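Local coordinates for protein putative agmatine deiminase (Streptococcus mutans, PDB 2EWO) that probably hydrolyses agmatine to N-carbamoylputrescine and ammonia as a member of the guanidine-modifying enzyme superfamily, at residues A[63-68]-A[89-94]; A[119-124]-A[183-188]; A[171-176]-A[200-205]; A[236-241]-A[305-310]. All coordinates share one frame; numbering follows the deposited sequence.

Interaction 1 of 4, residues A[63-68]-A[89-94]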
loop_
_atom_site.group_PDB
_atom_site.type_symbol
_atom_site.label_atom_id
_atom_site.label_comp_id
_atom_site.label_asym_id
_atom_site.label_seq_id
_atom_site.Cartn_x
_atom_site.Cartn_y
_atom_site.Cartn_z
ATOM N N SER A 63 0.884 5.816 23.636
ATOM C CA SER A 63 0.901 4.771 22.600
ATOM C C SER A 63 0.511 5.421 21.288
ATOM O O SER A 63 -0.657 5.495 20.937
ATOM C CB SER A 63 -0.094 3.660 22.936
ATOM O OG SER A 63 0.412 2.837 23.975
ATOM N N LEU A 64 1.522 5.893 20.578
ATOM C CA LEU A 64 1.366 6.570 19.305
ATOM C C LEU A 64 1.298 5.557 18.145
ATOM O O LEU A 64 2.305 4.937 17.806
ATOM C CB LEU A 64 2.563 7.505 19.140
ATOM C CG LEU A 64 2.512 8.566 18.057
ATOM C CD1 LEU A 64 1.381 9.518 18.388
ATOM C CD2 LEU A 64 3.835 9.286 17.957
ATOM N N CYS A 65 0.127 5.392 17.531
ATOM C CA CYS A 65 -0.019 4.430 16.433
ATOM C C CYS A 65 0.040 5.067 15.060
ATOM O O CYS A 65 -0.889 5.762 14.664
ATOM C CB CYS A 65 -1.347 3.706 16.565
ATOM S SG CYS A 65 -1.687 3.247 18.241
ATOM N N VAL A 66 1.102 4.828 14.303
ATOM C CA VAL A 66 1.146 5.463 12.996
ATOM C C VAL A 66 1.177 4.503 11.811
ATOM O O VAL A 66 1.723 3.391 11.894
ATOM C CB VAL A 66 2.338 6.476 12.896
ATOM C CG1 VAL A 66 2.508 7.186 14.224
ATOM C CG2 VAL A 66 3.625 5.781 12.483
ATOM N N PRO A 67 0.530 4.902 10.704
ATOM C CA PRO A 67 0.495 4.083 9.502
ATOM C C PRO A 67 1.922 3.766 9.145
ATOM O O PRO A 67 2.811 4.546 9.449
ATOM C CB PRO A 67 -0.171 5.006 8.491
ATOM C CG PRO A 67 -1.207 5.663 9.324
ATOM C CD PRO A 67 -0.438 6.010 10.592
ATOM N N PRO A 68 2.154 2.606 8.516
ATOM C CA PRO A 68 3.438 2.063 8.064
ATOM C C PRO A 68 4.270 3.010 7.209
ATOM O O PRO A 68 5.493 2.922 7.193
ATOM C CB PRO A 68 3.018 0.831 7.289
ATOM C CG PRO A 68 1.822 0.374 8.066
ATOM C CD PRO A 68 1.070 1.642 8.261
ATOM N N ILE A 89 3.713 2.307 17.804
ATOM C CA ILE A 89 3.268 1.008 17.280
ATOM C C ILE A 89 2.702 1.215 15.884
ATOM O O ILE A 89 2.029 2.211 15.623
ATOM C CB ILE A 89 2.162 0.315 18.154
ATOM C CG1 ILE A 89 0.973 1.249 18.366
ATOM C CG2 ILE A 89 2.744 -0.133 19.491
ATOM C CD1 ILE A 89 1.274 2.419 19.289
ATOM N N GLU A 90 2.977 0.280 14.983
ATOM C CA GLU A 90 2.482 0.393 13.618
ATOM C C GLU A 90 0.989 0.124 13.529
ATOM O O GLU A 90 0.526 -0.933 13.959
ATOM C CB GLU A 90 3.193 -0.594 12.715
ATOM C CG GLU A 90 2.893 -0.331 11.273
ATOM C CD GLU A 90 2.960 -1.581 10.453
ATOM O OE1 GLU A 90 4.032 -2.214 10.438
ATOM O OE2 GLU A 90 1.935 -1.930 9.832
HETATM N N MSE A 91 0.240 1.069 12.965
HETATM C CA MSE A 91 -1.198 0.893 12.807
HETATM C C MSE A 91 -1.767 1.765 11.697
HETATM O O MSE A 91 -1.518 2.964 11.676
HETATM C CB MSE A 91 -1.914 1.209 14.112
HETATM C CG MSE A 91 -3.344 0.754 14.122
HETATM SE SE MSE A 91 -4.199 0.886 15.862
HETATM C CE MSE A 91 -2.866 0.020 16.973
ATOM N N THR A 92 -2.522 1.161 10.772
ATOM C CA THR A 92 -3.135 1.898 9.653
ATOM C C THR A 92 -4.451 2.559 10.067
ATOM O O THR A 92 -5.166 2.047 10.926
ATOM C CB THR A 92 -3.467 0.979 8.436
ATOM O OG1 THR A 92 -4.510 0.071 8.791
ATOM C CG2 THR A 92 -2.261 0.200 7.986
ATOM N N ASN A 93 -4.774 3.688 9.445
ATOM C CA ASN A 93 -6.013 4.405 9.737
ATOM C C ASN A 93 -6.294 5.359 8.603
ATOM O O ASN A 93 -5.371 5.867 7.966
ATOM C CB ASN A 93 -5.877 5.210 11.020
ATOM C CG ASN A 93 -4.832 6.304 10.903
ATOM O OD1 ASN A 93 -5.012 7.269 10.155
ATOM N ND2 ASN A 93 -3.721 6.149 11.629
ATOM N N ASP A 94 -7.569 5.621 8.358
ATOM C CA ASP A 94 -7.946 6.534 7.285
ATOM C C ASP A 94 -7.790 7.978 7.727
ATOM O O ASP A 94 -7.602 8.877 6.900
ATOM C CB ASP A 94 -9.382 6.251 6.857
ATOM C CG ASP A 94 -9.551 4.845 6.322
ATOM O OD1 ASP A 94 -8.857 4.522 5.331
ATOM O OD2 ASP A 94 -10.360 4.079 6.897
#

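Interaction 2 of 4, residues A[119-124]-A[183-188]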
loop_
_atom_site.group_PDB
_atom_site.type_symbol
_atom_site.label_atom_id
_atom_site.label_comp_id
_atom_site.label_asym_id
_atom_site.label_seq_id
_atom_site.Cartn_x
_atom_site.Cartn_y
_atom_site.Cartn_z
ATOM N N GLU A 119 -19.621 0.500 16.196
ATOM C CA GLU A 119 -19.519 0.491 14.747
ATOM C C GLU A 119 -19.166 1.905 14.346
ATOM O O GLU A 119 -19.754 2.853 14.852
ATOM C CB GLU A 119 -20.852 0.123 14.125
ATOM C CG GLU A 119 -21.469 -1.084 14.737
ATOM C CD GLU A 119 -21.778 -2.119 13.702
ATOM O OE1 GLU A 119 -22.432 -1.754 12.703
ATOM O OE2 GLU A 119 -21.373 -3.288 13.884
ATOM N N PHE A 120 -18.216 2.051 13.435
ATOM C CA PHE A 120 -17.786 3.374 12.986
ATOM C C PHE A 120 -18.103 3.567 11.508
ATOM O O PHE A 120 -17.741 2.732 10.690
ATOM C CB PHE A 120 -16.278 3.514 13.201
ATOM C CG PHE A 120 -15.710 4.820 12.731
ATOM C CD1 PHE A 120 -16.007 6.001 13.401
ATOM C CD2 PHE A 120 -14.855 4.862 11.631
ATOM C CE1 PHE A 120 -15.463 7.205 12.990
ATOM C CE2 PHE A 120 -14.299 6.061 11.207
ATOM C CZ PHE A 120 -14.605 7.237 11.889
ATOM N N ASN A 121 -18.763 4.663 11.150
ATOM C CA ASN A 121 -19.077 4.881 9.744
ATOM C C ASN A 121 -18.642 6.259 9.262
ATOM O O ASN A 121 -19.230 6.818 8.340
ATOM C CB ASN A 121 -20.573 4.686 9.504
ATOM C CG ASN A 121 -21.411 5.617 10.340
ATOM O OD1 ASN A 121 -22.626 5.702 10.166
ATOM N ND2 ASN A 121 -20.763 6.323 11.267
ATOM N N ALA A 122 -17.599 6.791 9.891
ATOM C CA ALA A 122 -17.052 8.103 9.552
ATOM C C ALA A 122 -18.019 9.251 9.846
ATOM O O ALA A 122 -18.146 10.198 9.059
ATOM C CB ALA A 122 -16.621 8.138 8.084
ATOM N N TRP A 123 -18.700 9.162 10.987
ATOM C CA TRP A 123 -19.645 10.196 11.391
ATOM C C TRP A 123 -20.757 10.366 10.359
ATOM O O TRP A 123 -20.859 11.412 9.716
ATOM C CB TRP A 123 -18.906 11.528 11.572
ATOM C CG TRP A 123 -17.755 11.427 12.513
ATOM C CD1 TRP A 123 -17.816 11.316 13.875
ATOM C CD2 TRP A 123 -16.372 11.309 12.162
ATOM N NE1 TRP A 123 -16.557 11.128 14.392
ATOM C CE2 TRP A 123 -15.652 11.119 13.363
ATOM C CE3 TRP A 123 -15.670 11.340 10.951
ATOM C CZ2 TRP A 123 -14.262 10.959 13.385
ATOM C CZ3 TRP A 123 -14.289 11.180 10.971
ATOM C CH2 TRP A 123 -13.600 10.992 12.180
ATOM N N GLY A 124 -21.589 9.342 10.196
ATOM C CA GLY A 124 -22.671 9.438 9.228
ATOM C C GLY A 124 -22.703 8.292 8.237
ATOM O O GLY A 124 -23.726 7.628 8.083
ATOM N N PRO A 183 -30.227 11.071 11.489
ATOM C CA PRO A 183 -30.617 9.965 10.612
ATOM C C PRO A 183 -29.434 9.126 10.101
ATOM O O PRO A 183 -29.614 7.961 9.764
ATOM C CB PRO A 183 -31.383 10.670 9.488
ATOM C CG PRO A 183 -30.737 12.030 9.432
ATOM C CD PRO A 183 -30.616 12.367 10.904
ATOM N N SER A 184 -28.234 9.711 10.054
ATOM C CA SER A 184 -27.049 8.988 9.577
ATOM C C SER A 184 -26.362 8.260 10.718
ATOM O O SER A 184 -25.149 8.085 10.712
ATOM C CB SER A 184 -26.046 9.949 8.917
ATOM O OG SER A 184 -25.491 10.869 9.840
ATOM N N ARG A 185 -27.148 7.803 11.682
ATOM C CA ARG A 185 -26.594 7.136 12.846
ATOM C C ARG A 185 -27.716 6.403 13.579
ATOM O O ARG A 185 -28.356 6.975 14.463
ATOM C CB ARG A 185 -25.993 8.201 13.766
ATOM C CG ARG A 185 -24.900 7.736 14.683
ATOM C CD ARG A 185 -23.568 7.634 13.957
ATOM N NE ARG A 185 -22.772 8.862 14.005
ATOM C CZ ARG A 185 -23.088 9.999 13.394
ATOM N NH1 ARG A 185 -24.195 10.093 12.674
ATOM N NH2 ARG A 185 -22.284 11.043 13.501
ATOM N N ASN A 186 -27.976 5.156 13.204
ATOM C CA ASN A 186 -29.013 4.358 13.867
ATOM C C ASN A 186 -30.456 4.807 13.647
ATOM O O ASN A 186 -31.211 4.986 14.601
ATOM C CB ASN A 186 -28.738 4.305 15.370
ATOM C CG ASN A 186 -27.346 3.801 15.683
ATOM O OD1 ASN A 186 -26.828 3.989 16.794
ATOM N ND2 ASN A 186 -26.727 3.145 14.703
ATOM N N PRO A 187 -30.860 4.995 12.383
ATOM C CA PRO A 187 -32.230 5.418 12.086
ATOM C C PRO A 187 -33.205 4.240 12.129
ATOM O O PRO A 187 -34.301 4.318 11.589
ATOM C CB PRO A 187 -32.106 5.998 10.684
ATOM C CG PRO A 187 -31.104 5.101 10.067
ATOM C CD PRO A 187 -30.043 5.005 11.156
ATOM N N HIS A 188 -32.802 3.149 12.761
ATOM C CA HIS A 188 -33.657 1.972 12.849
ATOM C C HIS A 188 -33.903 1.724 14.323
ATOM O O HIS A 188 -34.657 0.833 14.721
ATOM C CB HIS A 188 -32.946 0.775 12.223
ATOM C CG HIS A 188 -31.693 0.380 12.941
ATOM N ND1 HIS A 188 -31.666 -0.605 13.904
ATOM C CD2 HIS A 188 -30.431 0.868 12.867
ATOM C CE1 HIS A 188 -30.443 -0.707 14.395
ATOM N NE2 HIS A 188 -29.676 0.177 13.782
#

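Interaction 3 of 4, residues A[171-176]-A[200-205]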
loop_
_atom_site.group_PDB
_atom_site.type_symbol
_atom_site.label_atom_id
_atom_site.label_comp_id
_atom_site.label_asym_id
_atom_site.label_seq_id
_atom_site.Cartn_x
_atom_site.Cartn_y
_atom_site.Cartn_z
ATOM N N GLY A 171 -23.667 5.127 37.088
ATOM C CA GLY A 171 -24.736 5.076 36.098
ATOM C C GLY A 171 -25.282 6.313 35.405
ATOM O O GLY A 171 -26.491 6.538 35.399
ATOM N N THR A 172 -24.419 7.107 34.793
ATOM C CA THR A 172 -24.898 8.294 34.104
ATOM C C THR A 172 -23.976 8.668 32.964
ATOM O O THR A 172 -22.758 8.596 33.094
ATOM C CB THR A 172 -25.011 9.495 35.061
ATOM O OG1 THR A 172 -25.885 9.166 36.149
ATOM C CG2 THR A 172 -25.574 10.708 34.324
ATOM N N VAL A 173 -24.557 9.067 31.842
ATOM C CA VAL A 173 -23.756 9.451 30.697
ATOM C C VAL A 173 -24.337 10.708 30.073
ATOM O O VAL A 173 -25.525 10.996 30.232
ATOM C CB VAL A 173 -23.712 8.317 29.653
ATOM C CG1 VAL A 173 -25.116 8.002 29.159
ATOM C CG2 VAL A 173 -22.804 8.705 28.509
ATOM N N LEU A 174 -23.494 11.463 29.379
ATOM C CA LEU A 174 -23.919 12.696 28.719
ATOM C C LEU A 174 -23.891 12.596 27.195
ATOM O O LEU A 174 -22.835 12.772 26.586
ATOM C CB LEU A 174 -23.020 13.859 29.152
ATOM C CG LEU A 174 -23.303 14.491 30.513
ATOM C CD1 LEU A 174 -22.249 15.554 30.843
ATOM C CD2 LEU A 174 -24.693 15.099 30.479
ATOM N N VAL A 175 -25.041 12.326 26.579
ATOM C CA VAL A 175 -25.120 12.234 25.116
ATOM C C VAL A 175 -25.779 13.486 24.534
ATOM O O VAL A 175 -26.421 14.244 25.255
ATOM C CB VAL A 175 -25.938 11.003 24.644
ATOM C CG1 VAL A 175 -25.333 9.724 25.201
ATOM C CG2 VAL A 175 -27.395 11.154 25.063
ATOM N N THR A 176 -25.621 13.690 23.230
ATOM C CA THR A 176 -26.181 14.851 22.539
ATOM C C THR A 176 -27.175 14.385 21.456
ATOM O O THR A 176 -26.764 13.997 20.370
ATOM C CB THR A 176 -25.013 15.693 21.926
ATOM O OG1 THR A 176 -25.514 16.565 20.909
ATOM C CG2 THR A 176 -23.931 14.780 21.354
ATOM N N ASP A 200 -26.516 -0.617 28.582
ATOM C CA ASP A 200 -25.942 -1.952 28.676
ATOM C C ASP A 200 -24.448 -2.045 28.454
ATOM O O ASP A 200 -23.787 -2.919 29.015
ATOM C CB ASP A 200 -26.636 -2.888 27.705
ATOM C CG ASP A 200 -28.117 -2.945 27.933
ATOM O OD1 ASP A 200 -28.518 -3.141 29.102
ATOM O OD2 ASP A 200 -28.874 -2.795 26.949
ATOM N N TYR A 201 -23.916 -1.150 27.638
ATOM C CA TYR A 201 -22.495 -1.172 27.335
ATOM C C TYR A 201 -21.662 -0.156 28.118
ATOM O O TYR A 201 -20.428 -0.149 28.040
ATOM C CB TYR A 201 -22.316 -0.987 25.831
ATOM C CG TYR A 201 -22.951 -2.106 25.031
ATOM C CD1 TYR A 201 -22.425 -3.399 25.071
ATOM C CD2 TYR A 201 -24.088 -1.883 24.258
ATOM C CE1 TYR A 201 -23.015 -4.444 24.356
ATOM C CE2 TYR A 201 -24.686 -2.923 23.540
ATOM C CZ TYR A 201 -24.142 -4.198 23.594
ATOM O OH TYR A 201 -24.720 -5.212 22.865
ATOM N N LEU A 202 -22.345 0.695 28.877
ATOM C CA LEU A 202 -21.680 1.705 29.696
ATOM C C LEU A 202 -22.024 1.491 31.168
ATOM O O LEU A 202 -21.264 1.865 32.064
ATOM C CB LEU A 202 -22.115 3.106 29.254
ATOM C CG LEU A 202 -21.300 3.778 28.155
ATOM C CD1 LEU A 202 -20.967 2.775 27.080
ATOM C CD2 LEU A 202 -22.077 4.958 27.589
ATOM N N ASN A 203 -23.172 0.864 31.398
ATOM C CA ASN A 203 -23.665 0.593 32.739
ATOM C C ASN A 203 -24.160 1.889 33.371
ATOM O O ASN A 203 -23.923 2.158 34.545
ATOM C CB ASN A 203 -22.568 -0.038 33.601
ATOM C CG ASN A 203 -23.011 -1.340 34.236
ATOM O OD1 ASN A 203 -22.239 -1.993 34.930
ATOM N ND2 ASN A 203 -24.263 -1.723 33.998
ATOM N N CYS A 204 -24.851 2.689 32.565
ATOM C CA CYS A 204 -25.399 3.963 33.002
ATOM C C CYS A 204 -26.905 3.835 33.179
ATOM O O CYS A 204 -27.640 3.715 32.200
ATOM C CB CYS A 204 -25.105 5.056 31.968
ATOM S SG CYS A 204 -23.356 5.481 31.748
ATOM N N VAL A 205 -27.365 3.861 34.427
ATOM C CA VAL A 205 -28.790 3.749 34.709
ATOM C C VAL A 205 -29.579 5.003 34.301
ATOM O O VAL A 205 -30.811 5.024 34.393
ATOM C CB VAL A 205 -29.042 3.417 36.214
ATOM C CG1 VAL A 205 -28.738 1.943 36.484
ATOM C CG2 VAL A 205 -28.168 4.289 37.105
#

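Interaction 4 of 4, residues A[236-241]-A[305-310]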
loop_
_atom_site.group_PDB
_atom_site.type_symbol
_atom_site.label_atom_id
_atom_site.label_comp_id
_atom_site.label_asym_id
_atom_site.label_seq_id
_atom_site.Cartn_x
_atom_site.Cartn_y
_atom_site.Cartn_z
ATOM N N ALA A 236 -18.489 20.279 33.347
ATOM C CA ALA A 236 -17.949 21.475 32.722
ATOM C C ALA A 236 -18.955 21.890 31.674
ATOM O O ALA A 236 -19.897 21.152 31.383
ATOM C CB ALA A 236 -16.602 21.195 32.076
ATOM N N CYS A 237 -18.767 23.075 31.112
ATOM C CA CYS A 237 -19.673 23.555 30.088
ATOM C C CYS A 237 -19.255 24.918 29.573
ATOM O O CYS A 237 -18.929 25.811 30.351
ATOM C CB CYS A 237 -21.097 23.627 30.634
ATOM S SG CYS A 237 -22.318 23.967 29.359
ATOM N N ILE A 238 -19.247 25.072 28.254
ATOM C CA ILE A 238 -18.880 26.350 27.665
ATOM C C ILE A 238 -19.981 27.361 27.970
ATOM O O ILE A 238 -21.156 26.997 28.042
ATOM C CB ILE A 238 -18.708 26.253 26.123
ATOM C CG1 ILE A 238 -19.892 25.505 25.507
ATOM C CG2 ILE A 238 -17.387 25.580 25.783
ATOM C CD1 ILE A 238 -19.822 25.387 24.001
ATOM N N TYR A 239 -19.603 28.622 28.170
ATOM C CA TYR A 239 -20.582 29.672 28.446
ATOM C C TYR A 239 -20.059 31.077 28.132
ATOM O O TYR A 239 -19.020 31.506 28.643
ATOM C CB TYR A 239 -21.063 29.591 29.903
ATOM C CG TYR A 239 -22.209 30.533 30.227
ATOM C CD1 TYR A 239 -23.541 30.138 30.028
ATOM C CD2 TYR A 239 -21.969 31.825 30.706
ATOM C CE1 TYR A 239 -24.608 31.006 30.294
ATOM C CE2 TYR A 239 -23.026 32.704 30.976
ATOM C CZ TYR A 239 -24.343 32.287 30.766
ATOM O OH TYR A 239 -25.389 33.146 31.025
ATOM N N THR A 240 -20.785 31.777 27.264
ATOM C CA THR A 240 -20.438 33.140 26.869
ATOM C C THR A 240 -21.698 33.986 26.947
ATOM O O THR A 240 -22.808 33.459 26.875
ATOM C CB THR A 240 -19.874 33.201 25.421
ATOM O OG1 THR A 240 -19.560 34.561 25.087
ATOM C CG2 THR A 240 -20.886 32.656 24.418
ATOM N N ASP A 241 -21.535 35.294 27.105
ATOM C CA ASP A 241 -22.690 36.180 27.188
ATOM C C ASP A 241 -22.872 36.953 25.896
ATOM O O ASP A 241 -23.909 37.581 25.671
ATOM C CB ASP A 241 -22.535 37.125 28.377
ATOM C CG ASP A 241 -22.814 36.430 29.698
ATOM O OD1 ASP A 241 -23.992 36.084 29.944
ATOM O OD2 ASP A 241 -21.859 36.215 30.480
ATOM N N ILE A 305 -14.065 25.303 14.041
ATOM C CA ILE A 305 -14.337 25.188 15.472
ATOM C C ILE A 305 -13.045 25.248 16.301
ATOM O O ILE A 305 -11.993 24.777 15.865
ATOM C CB ILE A 305 -15.059 23.850 15.777
ATOM C CG1 ILE A 305 -16.088 23.558 14.683
ATOM C CG2 ILE A 305 -15.741 23.902 17.145
ATOM C CD1 ILE A 305 -17.072 24.691 14.440
ATOM N N ALA A 306 -13.131 25.843 17.489
ATOM C CA ALA A 306 -11.997 25.950 18.418
ATOM C C ALA A 306 -12.586 26.051 19.832
ATOM O O ALA A 306 -12.807 27.149 20.343
ATOM C CB ALA A 306 -11.148 27.182 18.097
ATOM N N SER A 307 -12.843 24.898 20.450
ATOM C CA SER A 307 -13.434 24.827 21.787
ATOM C C SER A 307 -12.408 24.414 22.854
ATOM O O SER A 307 -11.603 23.509 22.636
ATOM C CB SER A 307 -14.606 23.834 21.757
ATOM O OG SER A 307 -15.286 23.760 22.993
ATOM N N TYR A 308 -12.442 25.087 24.005
ATOM C CA TYR A 308 -11.515 24.786 25.099
ATOM C C TYR A 308 -12.003 23.569 25.896
ATOM O O TYR A 308 -11.277 23.015 26.720
ATOM C CB TYR A 308 -11.372 26.001 26.039
ATOM C CG TYR A 308 -10.734 27.225 25.407
ATOM C CD1 TYR A 308 -9.379 27.237 25.071
ATOM C CD2 TYR A 308 -11.497 28.360 25.106
ATOM C CE1 TYR A 308 -8.798 28.346 24.445
ATOM C CE2 TYR A 308 -10.930 29.476 24.478
ATOM C CZ TYR A 308 -9.578 29.461 24.147
ATOM O OH TYR A 308 -9.014 30.547 23.508
ATOM N N LEU A 309 -13.238 23.157 25.635
ATOM C CA LEU A 309 -13.822 22.020 26.320
ATOM C C LEU A 309 -13.174 20.737 25.802
ATOM O O LEU A 309 -13.351 19.652 26.370
ATOM C CB LEU A 309 -15.331 22.003 26.085
ATOM C CG LEU A 309 -16.213 21.415 27.192
ATOM C CD1 LEU A 309 -16.078 19.901 27.231
ATOM C CD2 LEU A 309 -15.833 22.038 28.533
ATOM N N ASN A 310 -12.412 20.868 24.720
ATOM C CA ASN A 310 -11.711 19.740 24.106
ATOM C C ASN A 310 -10.387 19.492 24.816
ATOM O O ASN A 310 -9.317 19.661 24.237
ATOM C CB ASN A 310 -11.455 20.030 22.616
ATOM C CG ASN A 310 -12.584 19.553 21.721
ATOM O OD1 ASN A 310 -12.611 18.388 21.303
ATOM N ND2 ASN A 310 -13.530 20.445 21.435
#

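Interaction 1 of 4, residues A[63-68]-A[89-94]
I89 lays its CG1-CD1 arm beside the thiol of C65, with I89 CG1 3.3 Å from C65 SG; a chi1 of 54° sets CG1 between the backbone N and the carbonyl carbon and carries CD1 on toward S63. C65 is also met by M91, a selenomethionine: C65 CB lies 3.5 Å from M91 CB, and the bend at chi3 brings M91 CE back to 3.7 Å from C65 SG. Beneath the side chains the two strands pair in parallel register, C65 with I89 and V66 with E90. I89 N donates to L64 O (3.0 Å), and V66 N returns a bond to I89 O. M91 N then reaches V66 O at 3.0 Å in an almost straight bond (171° at the hydrogen). P67 has no N-H to continue the pattern, and pairing gives way to ring contacts. N93 ND2 sits 3.4 Å from P67 CG, while P68 CD touches T92 CG2 (3.6 Å) and the P68 ring crosses the E90 chain at about a right angle. The E90 carboxylate is turned to the second subunit, where OE1 forms a salt bridge with K143 and accepts from T92 N of that chain. Strands 62-66 and 86-90, joined through helix 71-79, form a beta-alpha-beta unit at one side of a four-stranded sheet; V66 and E90 face Y71 of that helix, M91 packs on V140 of helix 137-146, and strand 24-29 pairs along the other side of 62-66.

Interaction 2 of 4, residues A[119-124]-A[183-188]
This is a buried loop-to-loop contact, made where the loop after strand 113-119 meets the loop between helices 177-180 and 191-202, and no hydrogen bond crosses it. Its main feature is the guanidinium of R185 lying over the peptide that joins W123 to G124. G124 N sits over the centre of one guanidinium face, 3.6 Å from R185 CZ, and the W123 carbonyl carbon lies over the same face nearer its rim. Bends at chi2 (80°) and chi3 fold the arginine chain back, so that its head lies flat on the backbone. R185 NH2 reaches 3.5 Å from W123 CA and approaches the indole at the edge, near the ring plane. The head is tethered by a salt bridge from NE to E161 and by a weak bond from NH1 to S184 O (3.0 Å). S184 packs against G124: S184 CB is 3.4 Å from G124 CA, and G124 CA in turn makes a CA-H...O contact with S184 O at 3.2 Å. At the backbone angles of G124 (127°, -54°) a side chain would run into the preceding carbonyl O, which is why glycine suits the position. The W123 indole has F120 CE1 offset over one face and meets the rings of W97, edge to face, and H222. Long irregular loops after strands, packed on one another as here, are consistent with the pentein fold, the alpha/beta propeller expected of this deiminase family.

Interaction 3 of 4, residues A[171-176]-A[200-205]
A chi1 of 61° turns V173 CG2 trans to the backbone N, where it meets L202 CD2 at 3.9 Å; the two side chains cross at about a right angle. In C204 a chi1 of -66° holds SG anti to the carbonyl carbon, and the sulfur is aimed at the start of the strand. There it lies 3.5 Å from V173 CB and 3.4 Å from T172 O, while C204 CB rests against the peptide between G171 and T172, 3.6 Å from T172 N. The backbones come closest at G171, whose CA makes a CA-H...O contact with N203 O (3.4 Å). V205 CG2 lies alongside G171 O at 3.3 Å. V205 N is also near that carbonyl, but at an angle too poor for a hydrogen bond, and none crosses between the segments; the contact rests on van der Waals packing and one CA-H...O contact. T172 turns away from it: its OG1 bonds back to G171 O, from above the carbonyl plane, and to A264 N. N203, with positive phi, is where the chain leaves helical geometry, and this turn leads C204 and V205 past the beginning of strand 172-176. The next strand, 206-210, pairs in parallel with 172-176, starting with backbone bonds from V173 to K206 and L208, so the contact closes a beta-alpha-beta crossover through helices 177-180 and 191-202. Strand 165-168 runs antiparallel along the other edge of 172-176, and its I165 and V167 pack on L202 and C204 respectively.

Interaction 4 of 4, residues A[236-241]-A[305-310]
The flat A236-C237 peptide has L309 CD2 over one face, 4.0 Å from C237 N; the tyrosine rings pack outside the contact, Y239 on Y255 and Y308 on Y323. The contact belongs to the alpha/beta propeller, or pentein fold, expected of this family, and joins the end of strand 234-237 to a type I beta turn, S307 to N310, in the loop between strands 303-304 and 312-314. L309 points at the strand and contributes the largest share of the buried surface. L309 CD2 bears on the A236 methyl, 3.7 Å from A236 CB. I238 crosses L309 at about a right angle: its chi1 of 47° puts CG2 opposite the carbonyl carbon and leaves that methyl to do the touching, with I238 CG2 4.1 Å from L309 CB. The turn is stitched by two weak bonds, N310 N to S307 O and L309 N to S307 OG. The hydroxyl has a further partner in D225 O, and S307 O takes a bond from the Y323 hydroxyl, so the turn is also tied to neighbouring loops. Helix 248-259 touches C237 and I238, helix 328-338 reaches A236 through M338, and C228 of strand 227-231 packs against both A236 and L309. With its chi1 of -177° S307 carries OG anti to the backbone N, 3.9 Å from I238 CG2.

Overall arrangement
Along the chain interaction 1 closes first; interactions 2 and 3 then interleave, segment 171-176 falling between 119-124 and 183-188, and interaction 4 follows. All four belong to the deiminase part of the chain, yet none touches another. The strands come from three sheets: 62-66 and 86-90 share one, 172-176 runs in a second and 234-237 in a third. Interactions 1 and 4 stand on opposite sides of the chain's centre, about 30 Å between centres, whereas 2 and 3 are about 19 Å apart. Sheet pairing, crossover and loop contacts are thus spread through what is probably the propeller of this family, and interaction 1 alone reaches a second subunit.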